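Local coordinates for protein Old Yellow Enzyme (Pichia, PDB 6AGZ) that probably catalyses the FMN-dependent asymmetric reduction of activated carbon-carbon double bonds in enones, as an old yellow enzyme built on a TIM barrel, at residues Y379-K384 with S394-K399; K372-D377 with K399-L404. One frame throughout, in Å; residues are numbered along the deposited sequence.

Interaction 1 of 2, residues Y379-K384 with S394-K399; sequences YLTWGK and SAIALK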
ATOM      1  N   TYR A 379     -39.981  -2.173   2.780  1.00 17.12           N
ATOM      2  CA  TYR A 379     -39.189  -3.264   3.331  1.00 17.31           C
ATOM      3  C   TYR A 379     -39.670  -4.621   2.844  1.00 17.36           C
ATOM      4  O   TYR A 379     -38.862  -5.429   2.369  1.00 16.12           O
ATOM      5  CB  TYR A 379     -39.224  -3.202   4.868  1.00 16.30           C
ATOM      6  CG  TYR A 379     -38.279  -4.156   5.562  1.00 17.10           C
ATOM      7  CD1 TYR A 379     -36.925  -3.864   5.674  1.00 17.16           C
ATOM      8  CD2 TYR A 379     -38.743  -5.338   6.122  1.00 17.35           C
ATOM      9  CE1 TYR A 379     -36.059  -4.730   6.312  1.00 17.21           C
ATOM     10  CE2 TYR A 379     -37.883  -6.209   6.764  1.00 17.57           C
ATOM     11  CZ  TYR A 379     -36.543  -5.901   6.856  1.00 18.44           C
ATOM     12  OH  TYR A 379     -35.684  -6.765   7.492  1.00 18.07           O
ATOM     13  N   LEU A 380     -40.971  -4.893   2.948  1.00 16.97           N
ATOM     14  CA  LEU A 380     -41.568  -6.121   2.437  1.00 17.09           C
ATOM     15  C   LEU A 380     -42.552  -5.859   1.305  1.00 17.07           C
ATOM     16  O   LEU A 380     -43.208  -6.798   0.839  1.00 16.00           O
ATOM     17  CB  LEU A 380     -42.268  -6.886   3.564  1.00 17.03           C
ATOM     18  CG  LEU A 380     -41.384  -7.513   4.641  1.00 18.29           C
ATOM     19  CD1 LEU A 380     -42.238  -8.185   5.703  1.00 18.51           C
ATOM     20  CD2 LEU A 380     -40.414  -8.506   4.022  1.00 18.21           C
ATOM     21  N   THR A 381     -42.675  -4.611   0.853  1.00 17.36           N
ATOM     22  CA  THR A 381     -43.633  -4.260  -0.186  1.00 18.03           C
ATOM     23  C   THR A 381     -43.133  -4.566  -1.591  1.00 18.92           C
ATOM     24  O   THR A 381     -43.910  -4.452  -2.544  1.00 19.15           O
ATOM     25  CB  THR A 381     -43.991  -2.773  -0.094  1.00 17.25           C
ATOM     26  OG1 THR A 381     -42.797  -2.005   0.110  1.00 14.46           O
ATOM     27  CG2 THR A 381     -44.950  -2.526   1.059  1.00 14.89           C
ATOM     28  N   TRP A 382     -41.868  -4.949  -1.745  1.00 19.21           N
ATOM     29  CA  TRP A 382     -41.313  -5.206  -3.064  1.00 19.30           C
ATOM     30  C   TRP A 382     -41.805  -6.540  -3.604  1.00 20.02           C
ATOM     31  O   TRP A 382     -41.830  -7.547  -2.891  1.00 21.19           O
ATOM     32  CB  TRP A 382     -39.786  -5.197  -3.014  1.00 17.62           C
ATOM     33  CG  TRP A 382     -39.226  -3.976  -2.364  1.00 17.29           C
ATOM     34  CD1 TRP A 382     -38.665  -3.892  -1.123  1.00 17.48           C
ATOM     35  CD2 TRP A 382     -39.185  -2.654  -2.914  1.00 18.07           C
ATOM     36  NE1 TRP A 382     -38.270  -2.602  -0.869  1.00 17.55           N
ATOM     37  CE2 TRP A 382     -38.578  -1.821  -1.952  1.00 17.74           C
ATOM     38  CE3 TRP A 382     -39.598  -2.095  -4.127  1.00 19.04           C
ATOM     39  CZ2 TRP A 382     -38.375  -0.460  -2.166  1.00 19.17           C
ATOM     40  CZ3 TRP A 382     -39.396  -0.742  -4.337  1.00 20.61           C
ATOM     41  CH2 TRP A 382     -38.789   0.060  -3.362  1.00 20.40           C
ATOM     42  N   GLY A 383     -42.199  -6.542  -4.874  1.00 20.68           N
ATOM     43  CA  GLY A 383     -42.598  -7.766  -5.530  1.00 21.02           C
ATOM     44  C   GLY A 383     -41.443  -8.436  -6.248  1.00 19.75           C
ATOM     45  O   GLY A 383     -40.370  -7.862  -6.436  1.00 18.55           O
ATOM     46  N   LYS A 384     -41.674  -9.683  -6.645  1.00 20.30           N
ATOM     47  CA  LYS A 384     -40.727 -10.380  -7.501  1.00 20.43           C
ATOM     48  C   LYS A 384     -40.754  -9.760  -8.898  1.00 19.30           C
ATOM     49  O   LYS A 384     -41.486  -8.803  -9.170  1.00 19.81           O
ATOM     50  CB  LYS A 384     -41.048 -11.872  -7.542  1.00 21.96           C
ATOM     51  CG  LYS A 384     -41.060 -12.548  -6.176  1.00 23.27           C
ATOM     52  CD  LYS A 384     -40.204 -13.804  -6.179  1.00 25.73           C
ATOM     53  CE  LYS A 384     -40.559 -14.730  -5.024  1.00 28.71           C
ATOM     54  NZ  LYS A 384     -39.951 -14.293  -3.736  1.00 30.55           N
ATOM     55  N   SER A 394     -51.029  -0.665   1.825  1.00 27.82           N
ATOM     56  CA  SER A 394     -51.388  -2.062   1.644  1.00 26.69           C
ATOM     57  C   SER A 394     -51.416  -2.781   2.991  1.00 26.44           C
ATOM     58  O   SER A 394     -51.118  -2.210   4.045  1.00 24.90           O
ATOM     59  CB  SER A 394     -50.413  -2.739   0.684  1.00 26.44           C
ATOM     60  OG  SER A 394     -49.080  -2.630   1.151  1.00 24.30           O
ATOM     61  N   ALA A 395     -51.780  -4.065   2.950  1.00 27.20           N
ATOM     62  CA  ALA A 395     -51.899  -4.842   4.180  1.00 27.58           C
ATOM     63  C   ALA A 395     -50.542  -5.036   4.846  1.00 26.27           C
ATOM     64  O   ALA A 395     -50.389  -4.786   6.048  1.00 25.47           O
ATOM     65  CB  ALA A 395     -52.555  -6.190   3.886  1.00 28.15           C
ATOM     66  N   ILE A 396     -49.543  -5.484   4.084  1.00 26.24           N
ATOM     67  CA  ILE A 396     -48.227  -5.725   4.668  1.00 25.57           C
ATOM     68  C   ILE A 396     -47.582  -4.414   5.100  1.00 25.94           C
ATOM     69  O   ILE A 396     -46.950  -4.342   6.160  1.00 27.24           O
ATOM     70  CB  ILE A 396     -47.326  -6.498   3.686  1.00 25.63           C
ATOM     71  CG1 ILE A 396     -47.933  -6.505   2.283  1.00 25.23           C
ATOM     72  CG2 ILE A 396     -47.078  -7.914   4.187  1.00 26.40           C
ATOM     73  CD1 ILE A 396     -47.378  -5.432   1.392  1.00 24.39           C
ATOM     74  N   ALA A 397     -47.742  -3.355   4.298  1.00 25.81           N
ATOM     75  CA  ALA A 397     -47.099  -2.080   4.608  1.00 26.12           C
ATOM     76  C   ALA A 397     -47.542  -1.531   5.958  1.00 26.98           C
ATOM     77  O   ALA A 397     -46.764  -0.845   6.631  1.00 26.26           O
ATOM     78  CB  ALA A 397     -47.387  -1.063   3.504  1.00 24.90           C
ATOM     79  N   LEU A 398     -48.773  -1.819   6.371  1.00 28.19           N
ATOM     80  CA  LEU A 398     -49.308  -1.320   7.630  1.00 27.92           C
ATOM     81  C   LEU A 398     -49.324  -2.371   8.732  1.00 27.95           C
ATOM     82  O   LEU A 398     -49.703  -2.052   9.864  1.00 27.92           O
ATOM     83  CB  LEU A 398     -50.721  -0.767   7.417  1.00 28.40           C
ATOM     84  CG  LEU A 398     -50.805   0.442   6.484  1.00 27.74           C
ATOM     85  CD1 LEU A 398     -52.252   0.811   6.199  1.00 29.26           C
ATOM     86  CD2 LEU A 398     -50.053   1.626   7.076  1.00 26.85           C
ATOM     87  N   LYS A 399     -48.929  -3.606   8.437  1.00 27.95           N
ATOM     88  CA  LYS A 399     -48.844  -4.622   9.475  1.00 28.54           C
ATOM     89  C   LYS A 399     -47.666  -4.328  10.396  1.00 28.40           C
ATOM     90  O   LYS A 399     -46.572  -3.981   9.942  1.00 29.53           O
ATOM     91  CB  LYS A 399     -48.694  -6.013   8.859  1.00 28.92           C
ATOM     92  CG  LYS A 399     -49.214  -7.139   9.745  1.00 30.15           C
ATOM     93  CD  LYS A 399     -48.517  -8.461   9.453  1.00 30.74           C
ATOM     94  CE  LYS A 399     -48.613  -8.846   7.987  1.00 31.88           C
ATOM     95  NZ  LYS A 399     -49.925  -9.464   7.656  1.00 34.06           N
TER
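T381 meets I396 and A397 through a single methyl group; no hydrogen bond crosses between 379-384 and 394-399, and the contact is mostly methyl packing. CG2 of T381 lies 3.7 Å from A397 CB and 3.8 Å from I396 CD1, so one threonine branch faces two consecutive residues of the short helix 395-398. The torsion explains the choice of branch: with chi1 at 44°, OG1 sits between the backbone N and the carbonyl carbon, where it bonds to G378 N, and CG2 is left opposite the carbonyl carbon to do the packing. I396 comes in at a slant to T381 and touches with the end of its chain, CD1. Near the same methyl is the hydroxyl of S394, with T381 CG2 4.1 Å from S394 OG, a distance for packing alone.

The hydrogen bonds of the polar groups run within 394-399 or to residues outside the two segments. S394 is the N-cap of helix 395-398: its OG accepts a weak bond from A397 N at 3.5 Å and is also hydrogen-bonded to P391 O. The turn behind it is loosely made. L398 N reaches S394 O weakly, while K399 N to I396 O, at 3.1 Å, is the firmer backbone bond. T381 is backbone-bonded to Q390, in the loop between the two segments.

The contact belongs to the C-terminal tail that follows the last barrel helices. L380 rests on S48, S51 and Q55 of helix 47-57, Y379 stacks its ring on Y52 of that helix, and K384 makes a salt bridge to E58 just past its end; thus 379-384 runs between helix 47-57 and the little helix 395-398.

Interaction 2 of 2, residues K372-D377 with K399-L404; sequences KIFSND and KTPQPL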
ATOM      1  N   LYS A 372     -36.673   3.487   7.397  1.00 24.20           N
ATOM      2  CA  LYS A 372     -38.013   3.692   7.938  1.00 24.40           C
ATOM      3  C   LYS A 372     -38.206   2.756   9.125  1.00 24.02           C
ATOM      4  O   LYS A 372     -38.394   1.548   8.949  1.00 24.00           O
ATOM      5  CB  LYS A 372     -39.068   3.455   6.862  1.00 25.22           C
ATOM      6  CG  LYS A 372     -40.376   4.201   7.103  1.00 27.20           C
ATOM      7  CD  LYS A 372     -41.338   4.026   5.936  1.00 28.98           C
ATOM      8  CE  LYS A 372     -42.277   5.219   5.802  1.00 31.06           C
ATOM      9  NZ  LYS A 372     -43.290   5.270   6.893  1.00 31.45           N
ATOM     10  N   ILE A 373     -38.159   3.319  10.334  1.00 21.98           N
ATOM     11  CA  ILE A 373     -38.037   2.511  11.542  1.00 20.72           C
ATOM     12  C   ILE A 373     -39.270   1.642  11.739  1.00 20.74           C
ATOM     13  O   ILE A 373     -40.404   2.135  11.770  1.00 19.75           O
ATOM     14  CB  ILE A 373     -37.797   3.420  12.757  1.00 21.15           C
ATOM     15  CG1 ILE A 373     -36.391   4.020  12.700  1.00 21.04           C
ATOM     16  CG2 ILE A 373     -38.010   2.651  14.051  1.00 20.87           C
ATOM     17  CD1 ILE A 373     -36.140   5.086  13.739  1.00 22.43           C
ATOM     18  N   PHE A 374     -39.045   0.330  11.867  1.00 19.98           N
ATOM     19  CA  PHE A 374     -40.056  -0.622  12.330  1.00 20.50           C
ATOM     20  C   PHE A 374     -41.275  -0.666  11.411  1.00 20.32           C
ATOM     21  O   PHE A 374     -42.400  -0.881  11.867  1.00 22.23           O
ATOM     22  CB  PHE A 374     -40.477  -0.308  13.769  1.00 21.52           C
ATOM     23  CG  PHE A 374     -41.016  -1.491  14.522  1.00 21.56           C
ATOM     24  CD1 PHE A 374     -40.263  -2.647  14.652  1.00 21.56           C
ATOM     25  CD2 PHE A 374     -42.266  -1.440  15.118  1.00 22.01           C
ATOM     26  CE1 PHE A 374     -40.752  -3.735  15.350  1.00 22.28           C
ATOM     27  CE2 PHE A 374     -42.760  -2.524  15.817  1.00 22.10           C
ATOM     28  CZ  PHE A 374     -42.003  -3.674  15.934  1.00 22.80           C
ATOM     29  N   SER A 375     -41.065  -0.471  10.112  1.00 19.37           N
ATOM     30  CA  SER A 375     -42.152  -0.434   9.144  1.00 18.99           C
ATOM     31  C   SER A 375     -41.862  -1.380   7.990  1.00 19.13           C
ATOM     32  O   SER A 375     -40.732  -1.444   7.494  1.00 17.79           O
ATOM     33  CB  SER A 375     -42.366   0.987   8.608  1.00 19.26           C
ATOM     34  OG  SER A 375     -43.328   1.000   7.568  1.00 18.87           O
ATOM     35  N   ASN A 376     -42.892  -2.114   7.562  1.00 19.31           N
ATOM     36  CA  ASN A 376     -42.785  -2.956   6.378  1.00 19.66           C
ATOM     37  C   ASN A 376     -42.833  -2.160   5.083  1.00 17.90           C
ATOM     38  O   ASN A 376     -42.497  -2.707   4.027  1.00 17.20           O
ATOM     39  CB  ASN A 376     -43.901  -4.004   6.364  1.00 21.67           C
ATOM     40  CG  ASN A 376     -43.758  -5.026   7.470  1.00 24.10           C
ATOM     41  OD1 ASN A 376     -42.676  -5.205   8.026  1.00 23.91           O
ATOM     42  ND2 ASN A 376     -44.851  -5.708   7.791  1.00 24.89           N
ATOM     43  N   ASP A 377     -43.252  -0.897   5.136  1.00 17.22           N
ATOM     44  CA  ASP A 377     -43.313  -0.071   3.937  1.00 19.63           C
ATOM     45  C   ASP A 377     -41.915   0.146   3.374  1.00 18.67           C
ATOM     46  O   ASP A 377     -41.010   0.601   4.079  1.00 18.91           O
ATOM     47  CB  ASP A 377     -43.977   1.268   4.255  1.00 23.23           C
ATOM     48  CG  ASP A 377     -44.210   2.110   3.018  1.00 25.57           C
ATOM     49  OD1 ASP A 377     -44.270   1.538   1.910  1.00 26.68           O
ATOM     50  OD2 ASP A 377     -44.334   3.345   3.153  1.00 27.47           O
ATOM     51  N   LYS A 399     -48.929  -3.606   8.437  1.00 27.95           N
ATOM     52  CA  LYS A 399     -48.844  -4.622   9.475  1.00 28.54           C
ATOM     53  C   LYS A 399     -47.666  -4.328  10.396  1.00 28.40           C
ATOM     54  O   LYS A 399     -46.572  -3.981   9.942  1.00 29.53           O
ATOM     55  CB  LYS A 399     -48.694  -6.013   8.859  1.00 28.92           C
ATOM     56  CG  LYS A 399     -49.214  -7.139   9.745  1.00 30.15           C
ATOM     57  CD  LYS A 399     -48.517  -8.461   9.453  1.00 30.74           C
ATOM     58  CE  LYS A 399     -48.613  -8.846   7.987  1.00 31.88           C
ATOM     59  NZ  LYS A 399     -49.925  -9.464   7.656  1.00 34.06           N
ATOM     60  N   THR A 400     -47.894  -4.465  11.695  1.00 27.39           N
ATOM     61  CA  THR A 400     -46.860  -4.156  12.675  1.00 27.09           C
ATOM     62  C   THR A 400     -45.935  -5.356  12.844  1.00 25.70           C
ATOM     63  O   THR A 400     -46.416  -6.459  13.125  1.00 26.06           O
ATOM     64  CB  THR A 400     -47.485  -3.783  14.013  1.00 29.08           C
ATOM     65  OG1 THR A 400     -48.630  -2.950  13.788  1.00 30.79           O
ATOM     66  CG2 THR A 400     -46.484  -3.024  14.871  1.00 29.83           C
ATOM     67  N   PRO A 401     -44.623  -5.194  12.667  1.00 24.60           N
ATOM     68  CA  PRO A 401     -43.706  -6.321  12.871  1.00 22.84           C
ATOM     69  C   PRO A 401     -43.777  -6.851  14.296  1.00 22.18           C
ATOM     70  O   PRO A 401     -43.996  -6.104  15.253  1.00 21.52           O
ATOM     71  CB  PRO A 401     -42.330  -5.720  12.566  1.00 22.50           C
ATOM     72  CG  PRO A 401     -42.617  -4.561  11.667  1.00 23.42           C
ATOM     73  CD  PRO A 401     -43.929  -4.004  12.146  1.00 24.03           C
ATOM     74  N   GLN A 402     -43.590  -8.163  14.426  1.00 21.87           N
ATOM     75  CA  GLN A 402     -43.648  -8.848  15.703  1.00 22.61           C
ATOM     76  C   GLN A 402     -42.333  -9.566  15.980  1.00 23.03           C
ATOM     77  O   GLN A 402     -41.744 -10.148  15.064  1.00 22.36           O
ATOM     78  CB  GLN A 402     -44.796  -9.867  15.729  1.00 23.53           C
ATOM     79  CG  GLN A 402     -46.165  -9.270  15.451  1.00 25.97           C
ATOM     80  CD  GLN A 402     -46.682  -8.439  16.607  1.00 27.92           C
ATOM     81  OE1 GLN A 402     -46.382  -8.717  17.768  1.00 29.41           O
ATOM     82  NE2 GLN A 402     -47.462  -7.411  16.295  1.00 28.24           N
ATOM     83  N   PRO A 403     -41.854  -9.551  17.221  1.00 23.27           N
ATOM     84  CA  PRO A 403     -40.599 -10.242  17.531  1.00 23.34           C
ATOM     85  C   PRO A 403     -40.737 -11.748  17.372  1.00 23.00           C
ATOM     86  O   PRO A 403     -41.807 -12.326  17.581  1.00 23.10           O
ATOM     87  CB  PRO A 403     -40.332  -9.860  18.991  1.00 23.16           C
ATOM     88  CG  PRO A 403     -41.681  -9.530  19.544  1.00 23.55           C
ATOM     89  CD  PRO A 403     -42.440  -8.905  18.409  1.00 23.65           C
ATOM     90  N   LEU A 404     -39.629 -12.381  16.988  1.00 21.57           N
ATOM     91  CA  LEU A 404     -39.604 -13.823  16.793  1.00 22.03           C
ATOM     92  C   LEU A 404     -39.412 -14.594  18.092  1.00 22.87           C
ATOM     93  O   LEU A 404     -39.593 -15.816  18.098  1.00 22.01           O
ATOM     94  CB  LEU A 404     -38.497 -14.195  15.804  1.00 21.88           C
ATOM     95  CG  LEU A 404     -38.725 -13.712  14.371  1.00 21.07           C
ATOM     96  CD1 LEU A 404     -37.448 -13.800  13.552  1.00 20.79           C
ATOM     97  CD2 LEU A 404     -39.840 -14.517  13.724  1.00 21.37           C
TER
HETATM   98  O   HOH W   1     -45.307  -1.958   8.957  1.00 25.68           O
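F374 and P401 pair by a CH-pi contact, the ring standing on a type II beta turn that runs from K372 to S375. From CB the F374 side chain leaves with CG opposite the backbone N (chi1 -155°), which carries the ring toward 399-404. P401 CD stands over the ring face, 4.2 Å from its centroid and only 11° off the normal. Going outward, P401 CB lies over the same face, 3.8 Å from CE1, while the methyl CG2 of T400 comes in obliquely, 3.9 Å from CE2. The far atom, CZ, comes within 3.2 Å of the carbonyl oxygen of P401.

N376 runs past the same proline, its OD1 3.7 Å from P401 CG. That oxygen is held by S48 OG, beyond the two segments; ND2 is near K399 O, but the angle is too poor for a bond. P401 itself packs on D47 and S48 at the start of helix 47-57. One water makes the polar link instead: it accepts from N376 N at 2.8 Å and donates to K399 O at 2.6 Å.

Overall arrangement
Interactions 1 and 2 have centres about 10 Å apart and both tie together parts of the C-terminal tail, the first falling within the span of chain that the second brings together. K399 belongs to both, at the end of 394-399 and the start of 399-404. N376 joins them: its ND2 lies 3.0 Å from I396 O, a probable hydrogen bond, and its O lies 3.9 Å from T381 CG2. Both centres lie on the same side of the chain's centre, about 25 and 21 Å from it. The last residue of the FMN pocket, 371, directly precedes 372-377, so interaction 2 begins where the chain leaves the flavin pocket.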